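Local coordinates for alkane monooxygenase (Geobacillus thermodenitrificans, PDB 3B9O), which belongs to the luciferase-like monooxygenase family, has a TIM-barrel fold and is modelled here with flavin mononucleotide bound, at residues Glu235-Ala238 / Lys239-Cys243; Ser217-Arg220 / Thr221-Tyr225; Gly174-Asp178 / Asn179-Arg183. All coordinates share one frame; numbering follows the deposited sequence.

Interaction 1: residues Glu235-Ala238 / Lys239-Cys243; sequences EFAA and KHAEC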
ATOM      1  N   GLU A 235       7.655  14.801   0.408  1.00 24.87           N
ATOM      2  CA  GLU A 235       7.166  15.912   1.222  1.00 17.91           C
ATOM      3  C   GLU A 235       5.748  15.636   1.738  1.00 18.61           C
ATOM      4  O   GLU A 235       5.393  15.973   2.888  1.00 17.47           O
ATOM      5  CB  GLU A 235       7.174  17.203   0.400  1.00 23.18           C
ATOM      6  CG  GLU A 235       6.839  18.433   1.230  1.00 22.70           C
ATOM      7  CD  GLU A 235       7.947  18.808   2.215  1.00 21.97           C
ATOM      8  OE1 GLU A 235       7.637  19.512   3.178  1.00 23.70           O
ATOM      9  OE2 GLU A 235       9.118  18.395   2.034  1.00 23.06           O
ATOM     10  N   PHE A 236       4.934  15.057   0.858  1.00 18.05           N
ATOM     11  CA  PHE A 236       3.550  14.682   1.183  1.00 20.82           C
ATOM     12  C   PHE A 236       3.486  13.629   2.278  1.00 15.63           C
ATOM     13  O   PHE A 236       2.699  13.753   3.205  1.00 19.84           O
ATOM     14  CB  PHE A 236       2.824  14.150  -0.060  1.00 16.53           C
ATOM     15  CG  PHE A 236       1.352  13.880   0.168  1.00 22.38           C
ATOM     16  CD1 PHE A 236       0.432  14.897   0.047  1.00 14.73           C
ATOM     17  CD2 PHE A 236       0.894  12.614   0.500  1.00 20.89           C
ATOM     18  CE1 PHE A 236      -0.927  14.666   0.249  1.00 10.55           C
ATOM     19  CE2 PHE A 236      -0.485  12.377   0.702  1.00 21.04           C
ATOM     20  CZ  PHE A 236      -1.378  13.414   0.568  1.00 20.59           C
ATOM     21  N   ALA A 237       4.279  12.564   2.124  1.00 17.62           N
ATOM     22  CA  ALA A 237       4.546  11.586   3.175  1.00 16.52           C
ATOM     23  C   ALA A 237       4.911  12.212   4.523  1.00 17.91           C
ATOM     24  O   ALA A 237       4.327  11.864   5.552  1.00 12.86           O
ATOM     25  CB  ALA A 237       5.678  10.608   2.703  1.00 17.52           C
ATOM     26  N   ALA A 238       5.871  13.153   4.519  1.00 17.61           N
ATOM     27  CA  ALA A 238       6.346  13.820   5.744  1.00 18.13           C
ATOM     28  C   ALA A 238       5.223  14.545   6.458  1.00 17.32           C
ATOM     29  O   ALA A 238       5.108  14.505   7.701  1.00 15.85           O
ATOM     30  CB  ALA A 238       7.503  14.799   5.410  1.00 14.74           C
ATOM     31  N   LYS A 239       4.361  15.168   5.663  1.00 15.26           N
ATOM     32  CA  LYS A 239       3.241  15.921   6.184  1.00 15.87           C
ATOM     33  C   LYS A 239       2.117  15.008   6.744  1.00 16.87           C
ATOM     34  O   LYS A 239       1.555  15.314   7.764  1.00 16.51           O
ATOM     35  CB  LYS A 239       2.671  16.818   5.067  1.00 11.66           C
ATOM     36  CG  LYS A 239       1.601  17.799   5.554  1.00 13.14           C
ATOM     37  CD  LYS A 239       1.129  18.713   4.437  1.00 14.89           C
ATOM     38  CE  LYS A 239       0.221  19.777   5.045  1.00 30.96           C
ATOM     39  NZ  LYS A 239      -0.441  20.570   3.978  1.00 34.33           N
ATOM     40  N   HIS A 240       1.766  13.934   6.035  1.00 17.59           N
ATOM     41  CA  HIS A 240       0.532  13.182   6.341  1.00 18.33           C
ATOM     42  C   HIS A 240       0.708  11.740   6.780  1.00 15.25           C
ATOM     43  O   HIS A 240      -0.092  11.239   7.565  1.00 17.90           O
ATOM     44  CB  HIS A 240      -0.328  13.087   5.080  1.00 17.02           C
ATOM     45  CG  HIS A 240      -0.822  14.400   4.572  1.00 19.21           C
ATOM     46  ND1 HIS A 240      -1.916  15.049   5.112  1.00 17.98           N
ATOM     47  CD2 HIS A 240      -0.407  15.159   3.529  1.00 16.95           C
ATOM     48  CE1 HIS A 240      -2.142  16.165   4.436  1.00 17.76           C
ATOM     49  NE2 HIS A 240      -1.227  16.263   3.481  1.00 20.52           N
ATOM     50  N   ALA A 241       1.670  11.040   6.186  1.00  9.91           N
ATOM     51  CA  ALA A 241       1.720   9.578   6.307  1.00 13.97           C
ATOM     52  C   ALA A 241       2.121   9.058   7.701  1.00 16.21           C
ATOM     53  O   ALA A 241       3.082   9.552   8.334  1.00 13.61           O
ATOM     54  CB  ALA A 241       2.635   8.984   5.238  1.00 11.93           C
ATOM     55  N   GLU A 242       1.376   8.068   8.169  1.00 12.96           N
ATOM     56  CA  GLU A 242       1.794   7.299   9.338  1.00 14.51           C
ATOM     57  C   GLU A 242       2.714   6.126   8.940  1.00 14.32           C
ATOM     58  O   GLU A 242       3.560   5.676   9.755  1.00 14.54           O
ATOM     59  CB  GLU A 242       0.576   6.747  10.078  1.00 13.96           C
ATOM     60  CG  GLU A 242      -0.452   7.767  10.469  1.00 18.07           C
ATOM     61  CD  GLU A 242      -1.626   7.092  11.134  1.00 16.53           C
ATOM     62  OE1 GLU A 242      -1.524   6.787  12.348  1.00 19.41           O
ATOM     63  OE2 GLU A 242      -2.646   6.886  10.433  1.00 15.49           O
ATOM     64  N   CYS A 243       2.537   5.613   7.722  1.00 11.83           N
ATOM     65  CA  CYS A 243       3.425   4.593   7.191  1.00  9.96           C
ATOM     66  C   CYS A 243       3.804   4.915   5.756  1.00 20.13           C
ATOM     67  O   CYS A 243       2.938   5.285   4.951  1.00 17.80           O
ATOM     68  CB  CYS A 243       2.744   3.207   7.223  1.00 17.51           C
ATOM     69  SG  CYS A 243       2.176   2.718   8.871  1.00 20.41           S
TER
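A241 N donates to A237 O at 2.9 Å, the shortest of the i to i+4 backbone bonds that close the last turn of helix 231-240. H240 N to F236 O follows at 3.0 Å and K239 N to E235 O at 3.1 Å, while H240 N also leans weakly on A237 O. A241 is the first residue to leave helical geometry, which marks the end of the helix.

One turn apart, F236 and H240 pair their rings obliquely, planes at 39° and centroids 4.4 Å apart. H240 CD2 lies over one face of the phenyl ring, displaced toward its rim, and comes to 3.4 Å from F236 CE1. Different first torsions set the rings together: F236 CG stands anti to its own N (chi1 -174°), whereas H240 CG lies beside its N (chi1 -64°). Both imidazole nitrogens are engaged, ND1 with Y169 and NE2 with D162, both on helix 154-174, which would fix the ring's rotation. A237 CB and A241 CB pack at 4.3 Å against the strand side, where both touch Q226. This is the helix C-terminus of a beta-alpha-beta unit, strand 223-227, helix 231-240 and strand 243-246, in a TIM barrel.

Interaction 2: residues Ser217-Arg220 / Thr221-Tyr225; sequences SPQR and TPVIY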
ATOM      1  N   SER A 217     -16.043   6.077  14.248  1.00 13.94           N
ATOM      2  CA  SER A 217     -15.681   4.659  14.132  1.00 13.54           C
ATOM      3  C   SER A 217     -14.417   4.483  14.991  1.00 19.53           C
ATOM      4  O   SER A 217     -13.880   5.531  15.474  1.00 15.20           O
ATOM      5  CB  SER A 217     -15.464   4.335  12.668  1.00 16.32           C
ATOM      6  OG  SER A 217     -14.352   5.101  12.174  1.00 14.16           O
ATOM      7  N   PRO A 218     -13.939   3.219  15.221  1.00 14.08           N
ATOM      8  CA  PRO A 218     -12.825   2.990  16.171  1.00  9.03           C
ATOM      9  C   PRO A 218     -11.557   3.826  15.948  1.00 12.57           C
ATOM     10  O   PRO A 218     -11.050   4.402  16.884  1.00 15.17           O
ATOM     11  CB  PRO A 218     -12.558   1.467  16.021  1.00 13.32           C
ATOM     12  CG  PRO A 218     -13.923   0.943  15.730  1.00 14.03           C
ATOM     13  CD  PRO A 218     -14.407   1.914  14.676  1.00 12.25           C
ATOM     14  N   GLN A 219     -11.078   3.906  14.713  1.00 15.90           N
ATOM     15  CA  GLN A 219      -9.898   4.696  14.370  1.00 14.41           C
ATOM     16  C   GLN A 219     -10.198   6.128  13.952  1.00 12.21           C
ATOM     17  O   GLN A 219      -9.269   6.956  13.904  1.00 15.01           O
ATOM     18  CB  GLN A 219      -9.169   4.024  13.220  1.00 13.74           C
ATOM     19  CG  GLN A 219      -8.566   2.689  13.588  1.00 17.29           C
ATOM     20  CD  GLN A 219      -7.710   2.095  12.484  1.00 15.66           C
ATOM     21  OE1 GLN A 219      -8.187   1.822  11.385  1.00 18.86           O
ATOM     22  NE2 GLN A 219      -6.481   1.835  12.791  1.00  6.77           N
ATOM     23  N   ARG A 220     -11.458   6.365  13.570  1.00 14.71           N
ATOM     24  CA  ARG A 220     -11.947   7.559  12.869  1.00 22.37           C
ATOM     25  C   ARG A 220     -11.284   7.748  11.507  1.00 11.18           C
ATOM     26  O   ARG A 220     -11.929   7.498  10.498  1.00 18.98           O
ATOM     27  CB  ARG A 220     -11.894   8.851  13.729  1.00 14.81           C
ATOM     28  CG  ARG A 220     -12.921   8.936  14.919  1.00 10.76           C
ATOM     29  CD  ARG A 220     -12.661  10.334  15.527  1.00 20.97           C
ATOM     30  NE  ARG A 220     -13.610  10.796  16.530  1.00 15.52           N
ATOM     31  CZ  ARG A 220     -14.682  11.537  16.261  1.00 13.19           C
ATOM     32  NH1 ARG A 220     -14.973  11.864  15.011  1.00 12.27           N
ATOM     33  NH2 ARG A 220     -15.466  11.956  17.257  1.00 17.68           N
ATOM     34  N   THR A 221     -10.032   8.228  11.470  1.00 14.99           N
ATOM     35  CA  THR A 221      -9.237   8.279  10.239  1.00 16.39           C
ATOM     36  C   THR A 221      -8.538   6.904  10.062  1.00 15.73           C
ATOM     37  O   THR A 221      -7.918   6.398  11.013  1.00 13.18           O
ATOM     38  CB  THR A 221      -8.210   9.439  10.279  1.00 16.06           C
ATOM     39  OG1 THR A 221      -8.907  10.686  10.430  1.00 13.54           O
ATOM     40  CG2 THR A 221      -7.300   9.447   9.057  1.00 15.14           C
ATOM     41  N   PRO A 222      -8.627   6.300   8.858  1.00 13.59           N
ATOM     42  CA  PRO A 222      -7.860   5.038   8.606  1.00 12.33           C
ATOM     43  C   PRO A 222      -6.352   5.304   8.802  1.00 14.10           C
ATOM     44  O   PRO A 222      -5.902   6.458   8.671  1.00 11.85           O
ATOM     45  CB  PRO A 222      -8.134   4.740   7.124  1.00 11.55           C
ATOM     46  CG  PRO A 222      -9.385   5.476   6.791  1.00 19.82           C
ATOM     47  CD  PRO A 222      -9.366   6.736   7.668  1.00 15.21           C
ATOM     48  N   VAL A 223      -5.580   4.269   9.121  1.00 12.84           N
ATOM     49  CA  VAL A 223      -4.139   4.414   9.129  1.00  9.76           C
ATOM     50  C   VAL A 223      -3.726   4.931   7.763  1.00 14.11           C
ATOM     51  O   VAL A 223      -4.150   4.384   6.712  1.00 12.41           O
ATOM     52  CB  VAL A 223      -3.420   3.095   9.473  1.00 12.69           C
ATOM     53  CG1 VAL A 223      -1.916   3.274   9.232  1.00 12.52           C
ATOM     54  CG2 VAL A 223      -3.668   2.768  10.947  1.00 16.83           C
ATOM     55  N   ILE A 224      -2.934   6.006   7.757  1.00 12.75           N
ATOM     56  CA  ILE A 224      -2.558   6.662   6.489  1.00  6.10           C
ATOM     57  C   ILE A 224      -1.216   6.185   5.942  1.00  9.78           C
ATOM     58  O   ILE A 224      -0.168   6.406   6.538  1.00 13.39           O
ATOM     59  CB  ILE A 224      -2.507   8.240   6.619  1.00 13.62           C
ATOM     60  CG1 ILE A 224      -3.835   8.800   7.178  1.00 14.65           C
ATOM     61  CG2 ILE A 224      -2.086   8.866   5.196  1.00 18.05           C
ATOM     62  CD1 ILE A 224      -5.081   8.513   6.285  1.00 20.80           C
ATOM     63  N   TYR A 225      -1.252   5.470   4.832  1.00 12.97           N
ATOM     64  CA  TYR A 225      -0.044   5.109   4.100  1.00 10.57           C
ATOM     65  C   TYR A 225       0.160   6.066   2.957  1.00 13.31           C
ATOM     66  O   TYR A 225      -0.802   6.702   2.497  1.00 13.80           O
ATOM     67  CB  TYR A 225      -0.215   3.713   3.458  1.00 11.83           C
ATOM     68  CG  TYR A 225       0.197   2.575   4.346  1.00 18.04           C
ATOM     69  CD1 TYR A 225       1.433   1.907   4.146  1.00 28.06           C
ATOM     70  CD2 TYR A 225      -0.611   2.194   5.431  1.00 15.48           C
ATOM     71  CE1 TYR A 225       1.834   0.822   5.010  1.00 30.10           C
ATOM     72  CE2 TYR A 225      -0.241   1.140   6.280  1.00 13.12           C
ATOM     73  CZ  TYR A 225       0.972   0.443   6.061  1.00 28.20           C
ATOM     74  OH  TYR A 225       1.302  -0.617   6.913  1.00 29.24           O
TER
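Between Q219 and T221 the chain bends sharply: R220 has positive phi (phi/psi 61/-77°), close to the values of a classic gamma turn, and Q219 O comes to 2.9 Å from T221 N. At the bend, R220 N makes a weak bond to S217 O at 3.2 Å. From T221 onward the backbone is extended through P222, and it enters strand 223-227 at V223.

Across this bend the side chain of Q219 reaches forward beside the extended segment. Its CG sits next to the backbone N (chi1 -67°) and the chain then runs out straight, carrying the terminal amide to the CG2 branch of V223, which it crosses at an angle. The underlying CB of Q219 lies 3.5 Å from T221 O, so the aliphatic root packs on the backbone while the end meets V223. On the ring of P222, CD approaches R220 O at 3.9 Å. R220 and T221 direct their polar groups to partners beyond the bend: the guanidinium of R220 forms a salt bridge with D178, and T221 OG1 is hydrogen-bonded to E173.

Helix 412-417 packs on Q219 and V223 through Y412, while P222 rests on I130 and on M119 of helix 112-125. In the TIM barrel, strand 223-227 is flanked by the parallel strands 130-135 and 243-246.

Interaction 3: residues Gly174-Asp178 / Asn179-Arg183; sequences GSWED and NAVIR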
ATOM      1  N   GLY A 174     -13.626  15.739  12.909  1.00 17.52           N
ATOM      2  CA  GLY A 174     -14.270  16.958  13.440  1.00 19.37           C
ATOM      3  C   GLY A 174     -15.795  17.087  13.329  1.00 24.96           C
ATOM      4  O   GLY A 174     -16.435  17.882  14.054  1.00 24.12           O
ATOM      5  N   SER A 175     -16.399  16.354  12.412  1.00 14.44           N
ATOM      6  CA  SER A 175     -17.809  16.565  12.171  1.00 14.38           C
ATOM      7  C   SER A 175     -18.702  16.080  13.319  1.00 13.83           C
ATOM      8  O   SER A 175     -19.592  16.813  13.782  1.00 15.52           O
ATOM      9  CB  SER A 175     -18.186  15.969  10.835  1.00 14.56           C
ATOM     10  OG  SER A 175     -19.567  16.120  10.572  1.00 15.80           O
ATOM     11  N   TRP A 176     -18.487  14.855  13.780  1.00 16.12           N
ATOM     12  CA  TRP A 176     -19.255  14.290  14.886  1.00 19.95           C
ATOM     13  C   TRP A 176     -18.305  14.221  16.060  1.00 21.58           C
ATOM     14  O   TRP A 176     -17.203  13.718  15.902  1.00 19.24           O
ATOM     15  CB  TRP A 176     -19.707  12.852  14.589  1.00 16.50           C
ATOM     16  CG  TRP A 176     -20.706  12.713  13.460  1.00 18.73           C
ATOM     17  CD1 TRP A 176     -20.616  13.280  12.193  1.00 22.20           C
ATOM     18  CD2 TRP A 176     -21.930  11.985  13.479  1.00 12.32           C
ATOM     19  NE1 TRP A 176     -21.718  12.953  11.469  1.00 14.49           N
ATOM     20  CE2 TRP A 176     -22.523  12.136  12.223  1.00  9.99           C
ATOM     21  CE3 TRP A 176     -22.584  11.193  14.445  1.00 13.11           C
ATOM     22  CZ2 TRP A 176     -23.751  11.529  11.892  1.00 14.22           C
ATOM     23  CZ3 TRP A 176     -23.798  10.595  14.114  1.00  8.33           C
ATOM     24  CH2 TRP A 176     -24.373  10.771  12.854  1.00 12.71           C
ATOM     25  N   GLU A 177     -18.766  14.666  17.225  1.00 14.42           N
ATOM     26  CA  GLU A 177     -18.012  14.612  18.462  1.00 24.78           C
ATOM     27  C   GLU A 177     -17.961  13.168  18.994  1.00 30.81           C
ATOM     28  O   GLU A 177     -18.813  12.340  18.647  1.00 17.35           O
ATOM     29  CB  GLU A 177     -18.653  15.553  19.489  1.00 16.61           C
ATOM     30  CG  GLU A 177     -18.693  17.027  19.019  1.00 21.37           C
ATOM     31  CD  GLU A 177     -19.181  17.998  20.099  1.00 30.09           C
ATOM     32  OE1 GLU A 177     -19.862  18.996  19.726  1.00 21.49           O
ATOM     33  OE2 GLU A 177     -18.906  17.738  21.299  1.00 23.36           O
ATOM     34  N   ASP A 178     -16.952  12.868  19.814  1.00 17.94           N
ATOM     35  CA  ASP A 178     -16.751  11.513  20.354  1.00 17.34           C
ATOM     36  C   ASP A 178     -17.966  10.721  20.786  1.00 29.53           C
ATOM     37  O   ASP A 178     -18.147   9.559  20.371  1.00 29.03           O
ATOM     38  CB  ASP A 178     -15.705  11.496  21.459  1.00 20.97           C
ATOM     39  CG  ASP A 178     -14.307  11.601  20.911  1.00 31.66           C
ATOM     40  OD1 ASP A 178     -13.370  11.562  21.740  1.00 25.31           O
ATOM     41  OD2 ASP A 178     -14.140  11.718  19.661  1.00 26.02           O
ATOM     42  N   ASN A 179     -18.783  11.358  21.611  1.00 25.11           N
ATOM     43  CA  ASN A 179     -19.928  10.719  22.220  1.00 25.39           C
ATOM     44  C   ASN A 179     -21.222  11.279  21.630  1.00 27.85           C
ATOM     45  O   ASN A 179     -22.203  11.438  22.348  1.00 22.87           O
ATOM     46  CB  ASN A 179     -19.892  11.010  23.730  1.00 24.08           C
ATOM     47  CG  ASN A 179     -18.612  10.480  24.406  1.00 36.74           C
ATOM     48  OD1 ASN A 179     -17.850  11.246  25.027  1.00 57.21           O
ATOM     49  ND2 ASN A 179     -18.390   9.164  24.319  1.00 50.49           N
ATOM     50  N   ALA A 180     -21.216  11.603  20.335  1.00 14.86           N
ATOM     51  CA  ALA A 180     -22.393  12.162  19.687  1.00 24.57           C
ATOM     52  C   ALA A 180     -23.555  11.166  19.778  1.00 17.84           C
ATOM     53  O   ALA A 180     -24.718  11.553  20.037  1.00 19.42           O
ATOM     54  CB  ALA A 180     -22.094  12.525  18.205  1.00 11.80           C
ATOM     55  N   VAL A 181     -23.236   9.892  19.573  1.00 14.48           N
ATOM     56  CA  VAL A 181     -24.254   8.853  19.583  1.00 16.14           C
ATOM     57  C   VAL A 181     -24.469   8.396  21.019  1.00 15.74           C
ATOM     58  O   VAL A 181     -23.534   7.948  21.669  1.00 21.94           O
ATOM     59  CB  VAL A 181     -23.895   7.671  18.646  1.00 20.39           C
ATOM     60  CG1 VAL A 181     -24.996   6.595  18.662  1.00 11.48           C
ATOM     61  CG2 VAL A 181     -23.658   8.168  17.180  1.00 13.19           C
ATOM     62  N   ILE A 182     -25.684   8.546  21.523  1.00 13.24           N
ATOM     63  CA  ILE A 182     -25.960   8.200  22.921  1.00 22.29           C
ATOM     64  C   ILE A 182     -26.993   7.066  23.077  1.00 24.10           C
ATOM     65  O   ILE A 182     -27.033   6.387  24.112  1.00 18.85           O
ATOM     66  CB  ILE A 182     -26.343   9.463  23.743  1.00 21.67           C
ATOM     67  CG1 ILE A 182     -27.585  10.161  23.154  1.00 17.07           C
ATOM     68  CG2 ILE A 182     -25.121  10.429  23.799  1.00 24.91           C
ATOM     69  CD1 ILE A 182     -28.137  11.355  23.962  1.00 24.87           C
ATOM     70  N   ARG A 183     -27.822   6.860  22.044  1.00 18.21           N
ATOM     71  CA  ARG A 183     -28.810   5.752  22.026  1.00 22.51           C
ATOM     72  C   ARG A 183     -29.681   5.825  23.285  1.00 26.91           C
ATOM     73  O   ARG A 183     -29.863   4.841  23.999  1.00 21.26           O
ATOM     74  CB  ARG A 183     -28.126   4.364  21.817  1.00 16.52           C
ATOM     75  CG  ARG A 183     -27.202   4.341  20.598  1.00 27.59           C
ATOM     76  CD  ARG A 183     -26.393   3.041  20.385  1.00 16.97           C
ATOM     77  NE  ARG A 183     -25.278   3.277  19.449  1.00 20.58           N
ATOM     78  CZ  ARG A 183     -24.004   3.517  19.809  1.00 48.92           C
ATOM     79  NH1 ARG A 183     -23.669   3.543  21.105  1.00 22.26           N
ATOM     80  NH2 ARG A 183     -23.049   3.756  18.876  1.00 20.14           N
TER
HETATM   81  O   HOH W   1     -20.527   8.866  18.849  1.00 21.60           O
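W176 and V181 touch across a tight surface turn that leads from the end of helix 154-174 into strand 181-184, about 30 Å from the centre of the chain to the centre of the contact. The turn is bridged by A180 N donating to E177 O at 3.0 Å, with an N-H...O angle of 147°. The donor stands above the carbonyl plane of E177, 55° out of it, so it is not on a lone pair.

With D178 and N179 at its corners, E177-A180 is a type I beta turn, and it delivers the chain to the two-stranded antiparallel hairpin 181-184/189-191. A water extends the link: it donates to D178 O at 2.9 Å and accepts from V181 N at 3.0 Å, joining the turn to the first strand residue.

With CG beside the backbone N (chi1 -66°), the indole of W176 lies alongside A180 and V181. Its six-membered ring presents CZ3 edge-on to V181 CG2 at 3.9 Å, near the ring plane, and CE3 obliquely to A180 CB at 4.0 Å. At the far side of the indole, NE1 is hydrogen-bonded to H212 O, which would fix the ring's orientation. E177 OE1 bonds to H197.

R220 joins interactions 2 and 3, whose centres lie 16 Å apart: R220 NH2 reaches D178 OD2 at 2.8 Å in a salt bridge and W176 O at 2.8 Å in a probable hydrogen bond, tying the peripheral turn to the bend before strand 223-227. Interactions 2 and 1 meet through the barrel sheet, centres 15 Å apart, with I224 O probably accepting both E242 N at 2.8 Å and C243 N at 3.1 Å. Interactions 1 and 3 do not touch, their nearest atoms being about 14 Å apart. The F236 side chain of interaction 1 lies about 7 Å from the bound flavin mononucleotide, close to but not in contact with it.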